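Local coordinates for sensor protein (Haloarcula marismortui ATCC 43049, PDB 3BWL) that probably acts as a sensor histidine kinase, phosphorylating a protein histidine from ATP, and binds 1H-indole-3-carbaldehyde in the PAS domain described here, at residues A21-S26 against I39-Q44; I30-A35 against E115-A120; R60-F65 against G91-R96; Q75-G80 against V105-F110. All blocks are in the same frame, centred on the assembly; numbering follows the deposited sequence. Where two conformers were deposited one is given.

Interaction 1 of 4, residues A21-S26 against I39-Q44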
# COMPACT_ATOMS: atom_id res chain seq x y z
N ALA A 21 -9.61 2.65 3.19
CA ALA A 21 -9.87 1.33 2.59
C ALA A 21 -8.71 0.78 1.75
O ALA A 21 -8.44 -0.41 1.79
CB ALA A 21 -11.14 1.37 1.78
N LEU A 22 -8.00 1.65 1.04
CA LEU A 22 -6.82 1.24 0.29
C LEU A 22 -5.76 0.69 1.27
O LEU A 22 -5.14 -0.36 1.01
CB LEU A 22 -6.26 2.39 -0.55
CG LEU A 22 -7.24 2.90 -1.62
CD1 LEU A 22 -6.57 3.90 -2.54
CD2 LEU A 22 -7.78 1.75 -2.45
N PHE A 23 -5.56 1.40 2.38
CA PHE A 23 -4.59 0.95 3.39
C PHE A 23 -5.00 -0.42 3.97
O PHE A 23 -4.16 -1.36 4.03
CB PHE A 23 -4.47 2.02 4.50
CG PHE A 23 -3.47 1.69 5.56
CD1 PHE A 23 -2.10 1.87 5.31
CD2 PHE A 23 -3.89 1.27 6.82
CE1 PHE A 23 -1.16 1.61 6.31
CE2 PHE A 23 -2.93 1.01 7.84
CZ PHE A 23 -1.61 1.18 7.58
N GLU A 24 -6.25 -0.53 4.40
CA GLU A 24 -6.66 -1.74 5.13
C GLU A 24 -6.74 -2.97 4.21
O GLU A 24 -6.48 -4.12 4.63
CB GLU A 24 -7.99 -1.50 5.85
CG GLU A 24 -7.95 -0.33 6.87
CD GLU A 24 -6.94 -0.51 8.03
OE1 GLU A 24 -6.37 -1.59 8.20
OE2 GLU A 24 -6.71 0.46 8.80
N ASN A 25 -7.13 -2.73 2.95
CA ASN A 25 -7.38 -3.81 1.98
C ASN A 25 -6.12 -4.20 1.20
O ASN A 25 -6.15 -5.20 0.47
CB ASN A 25 -8.51 -3.43 1.00
CG ASN A 25 -9.87 -3.56 1.62
OD1 ASN A 25 -10.38 -4.65 1.75
ND2 ASN A 25 -10.45 -2.45 2.03
N SER A 26 -5.05 -3.41 1.32
CA SER A 26 -3.77 -3.75 0.65
C SER A 26 -3.55 -5.29 0.61
O SER A 26 -3.61 -5.92 1.64
CB SER A 26 -2.59 -3.09 1.38
OG SER A 26 -1.39 -3.49 0.73
N ILE A 39 6.36 -0.98 16.68
CA ILE A 39 5.27 -1.00 15.70
C ILE A 39 4.27 0.08 16.08
O ILE A 39 3.61 0.01 17.16
CB ILE A 39 4.56 -2.36 15.63
CG1 ILE A 39 5.51 -3.48 15.14
CG2 ILE A 39 3.35 -2.27 14.67
CD1 ILE A 39 4.97 -4.91 15.46
N CYS A 40 4.16 1.10 15.22
CA CYS A 40 3.32 2.25 15.47
C CYS A 40 1.93 2.12 14.83
O CYS A 40 0.93 2.62 15.36
CB CYS A 40 3.99 3.50 14.91
SG CYS A 40 5.46 3.95 15.82
N GLU A 41 1.86 1.46 13.67
CA GLU A 41 0.60 1.27 12.98
C GLU A 41 0.79 -0.01 12.17
O GLU A 41 1.91 -0.32 11.74
CB GLU A 41 0.33 2.42 12.00
CG GLU A 41 -1.09 2.50 11.43
CD GLU A 41 -1.41 3.87 10.86
OE1 GLU A 41 -0.47 4.69 10.61
OE2 GLU A 41 -2.61 4.15 10.67
N VAL A 42 -0.33 -0.69 11.93
CA VAL A 42 -0.41 -1.89 11.09
C VAL A 42 -1.74 -1.87 10.35
O VAL A 42 -2.74 -1.32 10.88
CB VAL A 42 -0.35 -3.23 11.89
CG1 VAL A 42 1.07 -3.52 12.42
CG2 VAL A 42 -1.37 -3.26 13.05
N ASN A 43 -1.77 -2.42 9.14
CA ASN A 43 -3.05 -2.56 8.45
C ASN A 43 -3.73 -3.89 8.81
O ASN A 43 -3.15 -4.74 9.49
CB ASN A 43 -2.93 -2.36 6.92
CG ASN A 43 -2.29 -3.56 6.18
OD1 ASN A 43 -1.60 -4.42 6.77
ND2 ASN A 43 -2.50 -3.61 4.87
N GLN A 44 -4.98 -4.03 8.41
CA GLN A 44 -5.75 -5.24 8.76
C GLN A 44 -5.09 -6.47 8.14
O GLN A 44 -5.08 -7.54 8.76
CB GLN A 44 -7.23 -5.12 8.38
CG GLN A 44 -8.01 -6.45 8.58
CD GLN A 44 -8.26 -6.79 10.04
OE1 GLN A 44 -8.98 -6.07 10.74
NE2 GLN A 44 -7.70 -7.91 10.51
O HOH W 1 -5.25 -0.14 10.63
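Asn43 and Gln44 each donate one hydrogen bond to the last turn of helix 2-25. Asn43 ND2 meets the backbone oxygen Phe23 O at 2.9 Å, nearly along the C=O axis; the bond is close to straight, and the oxygen lies in the plane of the Asn43 amide. Gln44 N reaches Glu24 OE1 at 2.8 Å through a more bent bond, with an N-H...O angle of 138°. Glu24 presents this oxygen because its chain bends at the second torsion, and OE1 also rests 3.5 Å from Asn43 CA. With an alanine here the carboxylate is gone, and Gln44 N, in the first turn of helix 44-50, would probably be left without its acceptor.

The nonpolar part is a CH-pi contact. Asn43 CB sits over one face of the Phe23 ring, offset toward its rim and 3.8 Å from its centroid, with the ring and amide planes turned 65° apart. The Phe23 ring is carried over Asn43 by a first torsion of -178°, which sets CG anti to the backbone N. Two residues before Asn43, on strand 39-42, Glu41 CG approaches Phe23 CZ obliquely at 4.1 Å.

Asn43 is the N-cap of helix 44-50: its OD1 accepts from Phe46 N and also from Ile30 N of the adjoining strand 29-33. Cys40 and Glu41 form a classic beta bulge opposite Val32. Glu41, a magnesium ligand in a structure of this protein, makes a salt bridge here to Arg18 of the second subunit, whose Phe23 packs on Leu22 of helix 2-25.

Interaction 2 of 4, residues I30-A35 against E115-A120. With I3A (1H-indole-3-carbaldehyde), chain F.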
# COMPACT_ATOMS: atom_id res chain seq x y z
N ILE A 30 1.14 -4.27 5.72
CA ILE A 30 1.80 -2.99 5.96
C ILE A 30 2.02 -2.76 7.46
O ILE A 30 1.10 -2.95 8.26
CB ILE A 30 0.93 -1.84 5.44
CG1 ILE A 30 0.62 -2.05 3.95
CG2 ILE A 30 1.68 -0.47 5.70
CD1 ILE A 30 -0.34 -0.94 3.35
N ASP A 31 3.22 -2.35 7.85
CA ASP A 31 3.42 -1.88 9.21
C ASP A 31 4.26 -0.62 9.14
O ASP A 31 4.99 -0.39 8.14
CB ASP A 31 4.09 -2.95 10.10
CG ASP A 31 5.49 -3.33 9.62
OD1 ASP A 31 5.62 -4.27 8.80
OD2 ASP A 31 6.48 -2.72 10.12
N VAL A 32 4.09 0.21 10.16
CA VAL A 32 4.85 1.45 10.34
C VAL A 32 5.65 1.32 11.64
O VAL A 32 5.06 0.97 12.68
CB VAL A 32 3.90 2.70 10.40
CG1 VAL A 32 4.73 3.99 10.57
CG2 VAL A 32 3.08 2.79 9.11
N LEU A 33 6.95 1.59 11.56
CA LEU A 33 7.85 1.44 12.73
C LEU A 33 8.45 2.78 13.09
O LEU A 33 8.60 3.67 12.24
CB LEU A 33 9.03 0.49 12.43
CG LEU A 33 8.70 -0.90 11.89
CD1 LEU A 33 10.03 -1.64 11.73
CD2 LEU A 33 7.71 -1.62 12.86
N ASP A 34 8.78 2.96 14.36
CA ASP A 34 9.62 4.09 14.71
C ASP A 34 11.09 3.67 14.62
O ASP A 34 11.39 2.51 14.29
CB ASP A 34 9.24 4.71 16.06
CG ASP A 34 9.60 3.83 17.25
OD1 ASP A 34 10.42 2.89 17.10
OD2 ASP A 34 9.09 4.13 18.36
N ALA A 35 12.01 4.60 14.91
CA ALA A 35 13.45 4.30 14.68
C ALA A 35 14.00 3.20 15.60
O ALA A 35 15.08 2.65 15.35
CB ALA A 35 14.29 5.60 14.80
N GLU A 115 7.40 13.06 11.69
CA GLU A 115 8.04 12.03 12.52
C GLU A 115 8.96 11.14 11.70
O GLU A 115 8.68 10.91 10.52
CB GLU A 115 6.97 11.14 13.16
CG GLU A 115 6.07 11.90 14.13
CD GLU A 115 6.69 11.98 15.49
OE1 GLU A 115 7.68 12.72 15.67
OE2 GLU A 115 6.20 11.26 16.39
N ASP A 116 10.03 10.66 12.33
CA ASP A 116 10.98 9.78 11.68
C ASP A 116 10.36 8.39 11.72
O ASP A 116 10.23 7.79 12.79
CB ASP A 116 12.34 9.82 12.42
CG ASP A 116 13.41 8.90 11.79
OD1 ASP A 116 13.42 8.65 10.55
OD2 ASP A 116 14.27 8.43 12.56
N ARG A 117 9.93 7.88 10.57
CA ARG A 117 9.22 6.58 10.55
C ARG A 117 9.75 5.65 9.47
O ARG A 117 10.40 6.10 8.54
CB ARG A 117 7.71 6.77 10.34
CG ARG A 117 7.00 7.47 11.54
CD ARG A 117 7.01 6.55 12.76
NE ARG A 117 6.32 7.13 13.91
CZ ARG A 117 6.94 7.77 14.90
NH1 ARG A 117 8.25 7.97 14.87
NH2 ARG A 117 6.23 8.25 15.92
N PHE A 118 9.42 4.37 9.60
CA PHE A 118 9.70 3.40 8.55
C PHE A 118 8.36 2.77 8.12
O PHE A 118 7.53 2.43 8.96
CB PHE A 118 10.60 2.26 9.05
CG PHE A 118 12.00 2.71 9.34
CD1 PHE A 118 12.99 2.47 8.40
CD2 PHE A 118 12.32 3.39 10.51
CE1 PHE A 118 14.31 2.90 8.62
CE2 PHE A 118 13.67 3.84 10.77
CZ PHE A 118 14.64 3.58 9.81
N LEU A 119 8.20 2.60 6.82
CA LEU A 119 7.00 1.98 6.24
C LEU A 119 7.47 0.71 5.58
O LEU A 119 8.36 0.74 4.71
CB LEU A 119 6.40 2.93 5.21
CG LEU A 119 5.17 2.50 4.42
CD1 LEU A 119 4.00 2.01 5.29
CD2 LEU A 119 4.76 3.68 3.47
N ALA A 120 6.88 -0.41 5.98
CA ALA A 120 7.27 -1.75 5.52
C ALA A 120 6.11 -2.43 4.83
O ALA A 120 5.04 -2.56 5.39
CB ALA A 120 7.76 -2.60 6.68
O I3A F . 8.83 -3.73 9.21
C3' I3A F . 8.78 -4.95 9.07
C3 I3A F . 10.03 -5.78 9.22
C2 I3A F . 9.95 -7.20 9.14
N I3A F . 11.25 -7.57 9.36
C8 I3A F . 12.07 -6.51 9.59
C9 I3A F . 11.32 -5.33 9.54
C4 I3A F . 11.94 -4.08 9.72
C5 I3A F . 13.33 -4.02 10.02
C6 I3A F . 14.08 -5.21 10.11
C7 I3A F . 13.45 -6.45 9.88
O HOH W 2 4.58 -5.30 6.48
O HOH W 3 11.26 7.36 15.25
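Asp31 and Ala120 form an antiparallel hydrogen-bonded pair, with Ala120 N to Asp31 O at 2.9 Å and a reciprocal bond from Asp31 N to Ala120 O. Leu33 and Phe118 repeat the pattern two residues on, with Leu33 N to Phe118 O at 2.8 Å. Asp31 OD2 lies 2.7 Å from the aldehyde oxygen of the bound indole-3-carbaldehyde, while one water joins Asp31 OD1 to Ala120 O. Near the other end Arg117 NH1 donates to Asp116 O at 2.9 Å, from above the carbonyl plane, and Arg117 NH2 makes a 3.0 Å salt bridge to Glu115 OE2.

These are neighbouring central strands of the antiparallel PAS sheet, whose face bearing Asp31, Leu33 and Ala120 lines the ligand pocket.

Arg117 bends at its second torsion (-67°), which draws its guanidinium back across Asp34: Asp34 CB lies over one face, 3.6 Å from Arg117 NH1. A leucine in its place would probably leave the Glu115 carboxylate without its counter-charge and Asp34 CB without that flat cover. On the face bearing Val32 and Leu119, Leu119 CD1 presses tightly on Ile30 CG2, at 3.4 Å, the two side chains lying at a slant to each other. Phe118, on the pocket side, turns a ring edge to the start of the next loop, with CE2 3.9 Å from Ala35 CA.

Interaction 3 of 4, residues R60-F65 against G91-R96. With I3A (1H-indole-3-carbaldehyde), chain F.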
# COMPACT_ATOMS: atom_id res chain seq x y z
N ARG A 60 4.44 -3.41 20.27
CA ARG A 60 5.48 -4.45 20.30
C ARG A 60 6.62 -4.08 19.34
O ARG A 60 6.48 -3.17 18.51
CB ARG A 60 4.90 -5.81 19.90
CG ARG A 60 3.89 -6.41 20.86
CD ARG A 60 4.20 -7.88 21.04
NE ARG A 60 3.03 -8.74 21.03
CZ ARG A 60 3.07 -10.07 20.97
NH1 ARG A 60 4.24 -10.71 20.93
NH2 ARG A 60 1.94 -10.76 20.95
N SER A 61 7.74 -4.80 19.46
CA SER A 61 8.87 -4.56 18.58
C SER A 61 8.83 -5.57 17.43
O SER A 61 8.43 -6.75 17.59
CB SER A 61 10.19 -4.66 19.36
OG SER A 61 10.13 -3.73 20.45
N ILE A 62 9.30 -5.12 16.28
CA ILE A 62 9.20 -5.99 15.09
C ILE A 62 9.99 -7.31 15.20
O ILE A 62 9.59 -8.35 14.60
CB ILE A 62 9.53 -5.22 13.79
CG1 ILE A 62 9.07 -5.99 12.53
CG2 ILE A 62 11.04 -4.86 13.75
CD1 ILE A 62 7.55 -6.15 12.36
N TRP A 63 11.09 -7.30 15.96
CA TRP A 63 11.87 -8.55 16.11
C TRP A 63 11.09 -9.61 16.88
O TRP A 63 11.50 -10.77 16.88
CB TRP A 63 13.20 -8.30 16.81
CG TRP A 63 13.07 -7.60 18.13
CD1 TRP A 63 12.82 -8.19 19.33
CD2 TRP A 63 13.27 -6.21 18.40
NE1 TRP A 63 12.80 -7.25 20.33
CE2 TRP A 63 13.10 -6.02 19.79
CE3 TRP A 63 13.57 -5.10 17.60
CZ2 TRP A 63 13.23 -4.77 20.41
CZ3 TRP A 63 13.68 -3.82 18.22
CH2 TRP A 63 13.52 -3.68 19.61
N GLU A 64 9.98 -9.23 17.52
CA GLU A 64 9.16 -10.23 18.23
C GLU A 64 8.39 -11.11 17.25
O GLU A 64 7.96 -12.22 17.61
CB GLU A 64 8.17 -9.58 19.22
CG GLU A 64 8.84 -8.75 20.29
CD GLU A 64 7.85 -8.16 21.29
OE1 GLU A 64 7.15 -8.95 21.97
OE2 GLU A 64 7.79 -6.92 21.41
N PHE A 65 8.24 -10.62 16.01
CA PHE A 65 7.45 -11.28 14.97
C PHE A 65 8.30 -11.89 13.84
O PHE A 65 7.83 -12.75 13.18
CB PHE A 65 6.47 -10.28 14.33
CG PHE A 65 5.47 -9.77 15.31
CD1 PHE A 65 4.36 -10.54 15.63
CD2 PHE A 65 5.70 -8.58 15.99
CE1 PHE A 65 3.45 -10.11 16.56
CE2 PHE A 65 4.82 -8.14 16.94
CZ PHE A 65 3.67 -8.90 17.22
N GLY A 91 12.49 -11.74 5.29
CA GLY A 91 12.19 -11.98 6.70
C GLY A 91 11.37 -13.24 6.81
O GLY A 91 11.03 -13.85 5.79
N LEU A 92 11.04 -13.61 8.03
CA LEU A 92 10.27 -14.83 8.28
C LEU A 92 9.33 -14.61 9.46
O LEU A 92 9.75 -14.71 10.63
CB LEU A 92 11.21 -16.05 8.51
CG LEU A 92 10.49 -17.37 8.80
CD1 LEU A 92 9.92 -17.98 7.49
CD2 LEU A 92 11.52 -18.35 9.44
N TYR A 93 8.08 -14.27 9.18
CA TYR A 93 7.13 -13.99 10.24
C TYR A 93 6.65 -15.27 10.92
O TYR A 93 6.50 -16.29 10.26
CB TYR A 93 5.90 -13.25 9.71
CG TYR A 93 6.18 -11.81 9.30
CD1 TYR A 93 6.85 -10.94 10.18
CD2 TYR A 93 5.74 -11.30 8.08
CE1 TYR A 93 7.08 -9.61 9.83
CE2 TYR A 93 5.97 -9.96 7.70
CZ TYR A 93 6.66 -9.14 8.58
OH TYR A 93 6.90 -7.84 8.22
N GLU A 94 6.46 -15.18 12.22
CA GLU A 94 5.85 -16.24 13.01
C GLU A 94 4.41 -15.84 13.30
O GLU A 94 4.15 -14.79 13.93
CB GLU A 94 6.60 -16.39 14.31
CG GLU A 94 6.19 -17.61 15.11
CD GLU A 94 7.05 -17.76 16.36
OE1 GLU A 94 7.26 -16.75 17.07
OE2 GLU A 94 7.54 -18.87 16.62
N ARG A 95 3.48 -16.66 12.81
CA ARG A 95 2.08 -16.45 13.10
C ARG A 95 1.73 -16.81 14.56
O ARG A 95 2.48 -17.56 15.24
CB ARG A 95 1.21 -17.29 12.16
CG ARG A 95 1.46 -17.02 10.65
CD ARG A 95 0.21 -17.45 9.90
NE ARG A 95 0.36 -17.28 8.46
CZ ARG A 95 1.03 -18.10 7.65
NH1 ARG A 95 1.69 -19.16 8.13
NH2 ARG A 95 1.10 -17.82 6.33
N ARG A 96 0.56 -16.34 15.00
CA ARG A 96 0.09 -16.68 16.36
C ARG A 96 0.10 -18.18 16.63
O ARG A 96 0.49 -18.63 17.72
CB ARG A 96 -1.30 -16.14 16.61
CG ARG A 96 -1.66 -16.08 18.11
CD ARG A 96 -2.99 -15.32 18.25
NE ARG A 96 -3.31 -14.97 19.63
CZ ARG A 96 -3.83 -15.83 20.50
NH1 ARG A 96 -4.12 -15.43 21.75
NH2 ARG A 96 -4.05 -17.10 20.15
O I3A F . 8.83 -3.73 9.21
C3' I3A F . 8.78 -4.95 9.07
C3 I3A F . 10.03 -5.78 9.22
C2 I3A F . 9.95 -7.20 9.14
N I3A F . 11.25 -7.57 9.36
C8 I3A F . 12.07 -6.51 9.59
C9 I3A F . 11.32 -5.33 9.54
C4 I3A F . 11.94 -4.08 9.72
C5 I3A F . 13.33 -4.02 10.02
C6 I3A F . 14.08 -5.21 10.11
C7 I3A F . 13.45 -6.45 9.88
O HOH W 4 8.95 -14.36 16.14
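Tyr93 and Glu94, on the edge strand 86-94 of the PAS sheet, meet Phe65 and Ile62 of the loop between helices 44-50 and 71-79, and together these parts form one side of the pocket for indole-3-carbaldehyde. The loop is fastened to the strand through the carbonyl of Phe65: Glu94 N donates to Phe65 O at 3.0 Å with an N-H...O angle of 160°. The same oxygen takes a CA-H...O contact from Tyr93 CA at 3.3 Å, so two neighbouring residues of the strand share it.

The Tyr93 side chain can be followed outward from there. Its CB lies 4.0 Å from Phe65 O. A first torsion of -71°, with CG anti to the carbonyl carbon, then sends the ring past the loop and into the pocket. CD1 turns the ring edge to Phe65 O, which lies in the ring plane 3.6 Å away, and the same atom packs on Phe65 CB. CE1, one atom on, has Ile62 CD1 approaching obliquely at 4.3 Å and begins to border the ligand. At the tip, Tyr93 OH is 3.2 Å from ligand atom C2 and is hydrogen-bonded to Ser122 OG, which gives the hydroxyl a fixed partner beside the indole.

Outside the pocket, the Phe65 ring meets Tyr52 edge-to-face. From the loop Asp66 hydrogen-bonds the ligand through OD2, and Ile62, whose CG1 stands anti to its own backbone N, reaches ligand atom C3 at 3.5 Å.

Interaction 4 of 4, residues Q75-G80 against V105-F110. With I3A (1H-indole-3-carbaldehyde), chain F.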
# COMPACT_ATOMS: atom_id res chain seq x y z
N GLN A 75 17.91 -3.13 14.94
CA GLN A 75 18.55 -1.83 15.23
C GLN A 75 19.55 -1.47 14.15
O GLN A 75 19.56 -0.36 13.63
CB GLN A 75 19.21 -1.88 16.62
CG GLN A 75 18.18 -1.85 17.76
CD GLN A 75 18.65 -2.48 19.07
OE1 GLN A 75 19.86 -2.53 19.38
NE2 GLN A 75 17.69 -2.96 19.85
N THR A 76 20.40 -2.43 13.81
CA THR A 76 21.44 -2.25 12.79
C THR A 76 20.79 -1.99 11.42
O THR A 76 21.21 -1.07 10.70
CB THR A 76 22.33 -3.50 12.69
OG1 THR A 76 22.97 -3.73 13.96
CG2 THR A 76 23.41 -3.29 11.61
N GLN A 77 19.79 -2.79 11.05
CA GLN A 77 19.09 -2.56 9.78
C GLN A 77 18.55 -1.12 9.67
O GLN A 77 18.81 -0.43 8.67
CB GLN A 77 17.91 -3.54 9.64
CG GLN A 77 17.19 -3.51 8.29
CD GLN A 77 17.97 -4.19 7.18
OE1 GLN A 77 19.18 -3.98 7.04
NE2 GLN A 77 17.30 -5.02 6.40
N LEU A 78 17.81 -0.69 10.68
CA LEU A 78 17.10 0.63 10.63
C LEU A 78 18.08 1.81 10.66
O LEU A 78 17.89 2.79 9.92
CB LEU A 78 16.11 0.74 11.78
CG LEU A 78 14.99 -0.29 11.85
CD1 LEU A 78 14.07 -0.08 13.10
CD2 LEU A 78 14.17 -0.23 10.53
N SER A 79 19.13 1.70 11.47
CA SER A 79 20.09 2.81 11.62
C SER A 79 20.87 3.09 10.32
O SER A 79 21.36 4.20 10.13
CB SER A 79 21.04 2.57 12.80
OG SER A 79 21.84 1.43 12.56
N GLY A 80 20.98 2.09 9.43
CA GLY A 80 21.71 2.26 8.17
C GLY A 80 20.93 3.04 7.10
O GLY A 80 21.52 3.50 6.14
N VAL A 105 10.37 -8.07 2.49
CA VAL A 105 9.98 -6.79 3.04
C VAL A 105 10.55 -5.69 2.17
O VAL A 105 11.76 -5.73 1.81
CB VAL A 105 10.58 -6.58 4.48
CG1 VAL A 105 10.08 -5.29 5.05
CG2 VAL A 105 10.17 -7.71 5.40
N HIS A 106 9.70 -4.76 1.74
CA HIS A 106 10.21 -3.54 1.08
C HIS A 106 10.07 -2.43 2.11
O HIS A 106 8.96 -2.02 2.46
CB HIS A 106 9.40 -3.23 -0.22
CG HIS A 106 10.10 -2.31 -1.17
ND1 HIS A 106 9.60 -2.01 -2.42
CD2 HIS A 106 11.27 -1.62 -1.06
CE1 HIS A 106 10.42 -1.18 -3.05
NE2 HIS A 106 11.45 -0.94 -2.25
N LEU A 107 11.24 -1.93 2.60
CA LEU A 107 11.24 -1.02 3.70
C LEU A 107 11.68 0.38 3.25
O LEU A 107 12.64 0.53 2.48
CB LEU A 107 12.19 -1.55 4.77
CG LEU A 107 12.35 -0.78 6.09
CD1 LEU A 107 11.05 -0.86 6.86
CD2 LEU A 107 13.42 -1.45 6.93
N LEU A 108 10.99 1.40 3.78
CA LEU A 108 11.26 2.80 3.45
C LEU A 108 11.47 3.60 4.72
O LEU A 108 10.69 3.45 5.65
CB LEU A 108 10.01 3.38 2.74
CG LEU A 108 9.97 4.90 2.53
CD1 LEU A 108 11.11 5.42 1.58
CD2 LEU A 108 8.62 5.36 2.02
N ARG A 109 12.50 4.45 4.78
CA ARG A 109 12.60 5.41 5.88
C ARG A 109 12.05 6.72 5.31
O ARG A 109 12.44 7.11 4.20
CB ARG A 109 14.08 5.64 6.31
CG ARG A 109 14.19 6.66 7.46
CD ARG A 109 15.58 6.71 8.12
NE ARG A 109 15.44 6.91 9.56
CZ ARG A 109 16.29 6.48 10.50
NH1 ARG A 109 17.41 5.86 10.18
NH2 ARG A 109 16.00 6.71 11.77
N PHE A 110 11.15 7.37 6.03
CA PHE A 110 10.58 8.64 5.52
C PHE A 110 10.00 9.48 6.62
O PHE A 110 9.90 9.04 7.77
CB PHE A 110 9.55 8.38 4.41
CG PHE A 110 8.17 7.92 4.91
CD1 PHE A 110 7.02 8.50 4.38
CD2 PHE A 110 8.03 6.93 5.87
CE1 PHE A 110 5.76 8.06 4.78
CE2 PHE A 110 6.77 6.49 6.28
CZ PHE A 110 5.65 7.06 5.73
O I3A F . 8.83 -3.73 9.21
C3' I3A F . 8.78 -4.95 9.07
C3 I3A F . 10.03 -5.78 9.22
C2 I3A F . 9.95 -7.20 9.14
N I3A F . 11.25 -7.57 9.36
C8 I3A F . 12.07 -6.51 9.59
C9 I3A F . 11.32 -5.33 9.54
C4 I3A F . 11.94 -4.08 9.72
C5 I3A F . 13.33 -4.02 10.02
C6 I3A F . 14.08 -5.21 10.11
C7 I3A F . 13.45 -6.45 9.88
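Leu78 and Leu107 cross at about a right angle, each offering its CD2 methyl, and these two carbons meet at 3.9 Å. Helix 75-79 of the PAS fold packs over strand 105-110, the ligand held between helix and sheet. The two axes are 10.7 Å apart with 57° between their directions, so the backbones stay well apart and the leucine side chains meet between them. Leu107 points from the strand toward the helix, its CG anti to the backbone N (chi1 -178°). Leu78 leaves the helix obliquely and turns its extended end to the strand.

Both leucines also touch the indole-3-carbaldehyde: Leu78 CD2 lies 3.9 Å from ligand atom C5 and Leu107 CD2 4.0 Å from the same carbon. Gln77 CG adds a contact of 4.0 Å to ligand C6 from the helix, while Val105 CG2 stands 3.8 Å from ligand C2 on the strand side.

Arg109, in one of two conformers, bends at its third torsion and reaches toward the helix end. Its NH1 is 3.1 Å from Leu78 O, but the angle is too poor for a hydrogen bond; NH1 instead bonds to Phe81 O, and NH2 makes a salt bridge to Asp116 OD2. On the other side of the strand, His106 ND1 is hydrogen-bonded to Asp28 of the second subunit.

Across the two segments the chemistry is therefore largely that of methyl groups, which suits the six-membered ring of the indole, while the charge of Arg109 is answered beyond them.

Overall arrangement
All four contacts reach the same antiparallel PAS sheet, whose strands run in the order 39-42, 29-33, 115-124, 100-112, 86-94. Interaction 1 ties helix 2-25 to one outer strand and interaction 3 ties a loop to the other, their centres 16 Å apart. Interactions 2 and 4, their centres 8 Å apart, share neighbouring strands and touch through the Asp116-Arg109 salt bridge. Along the chain, interaction 1 closes before 3 and 4 open; those two alternate, and both fall between the segments of interaction 2. Interactions 2, 3 and 4 border the indole-3-carbaldehyde, whereas 1, 2 and 4 touch the second subunit, so pocket and dimer interface share one sheet.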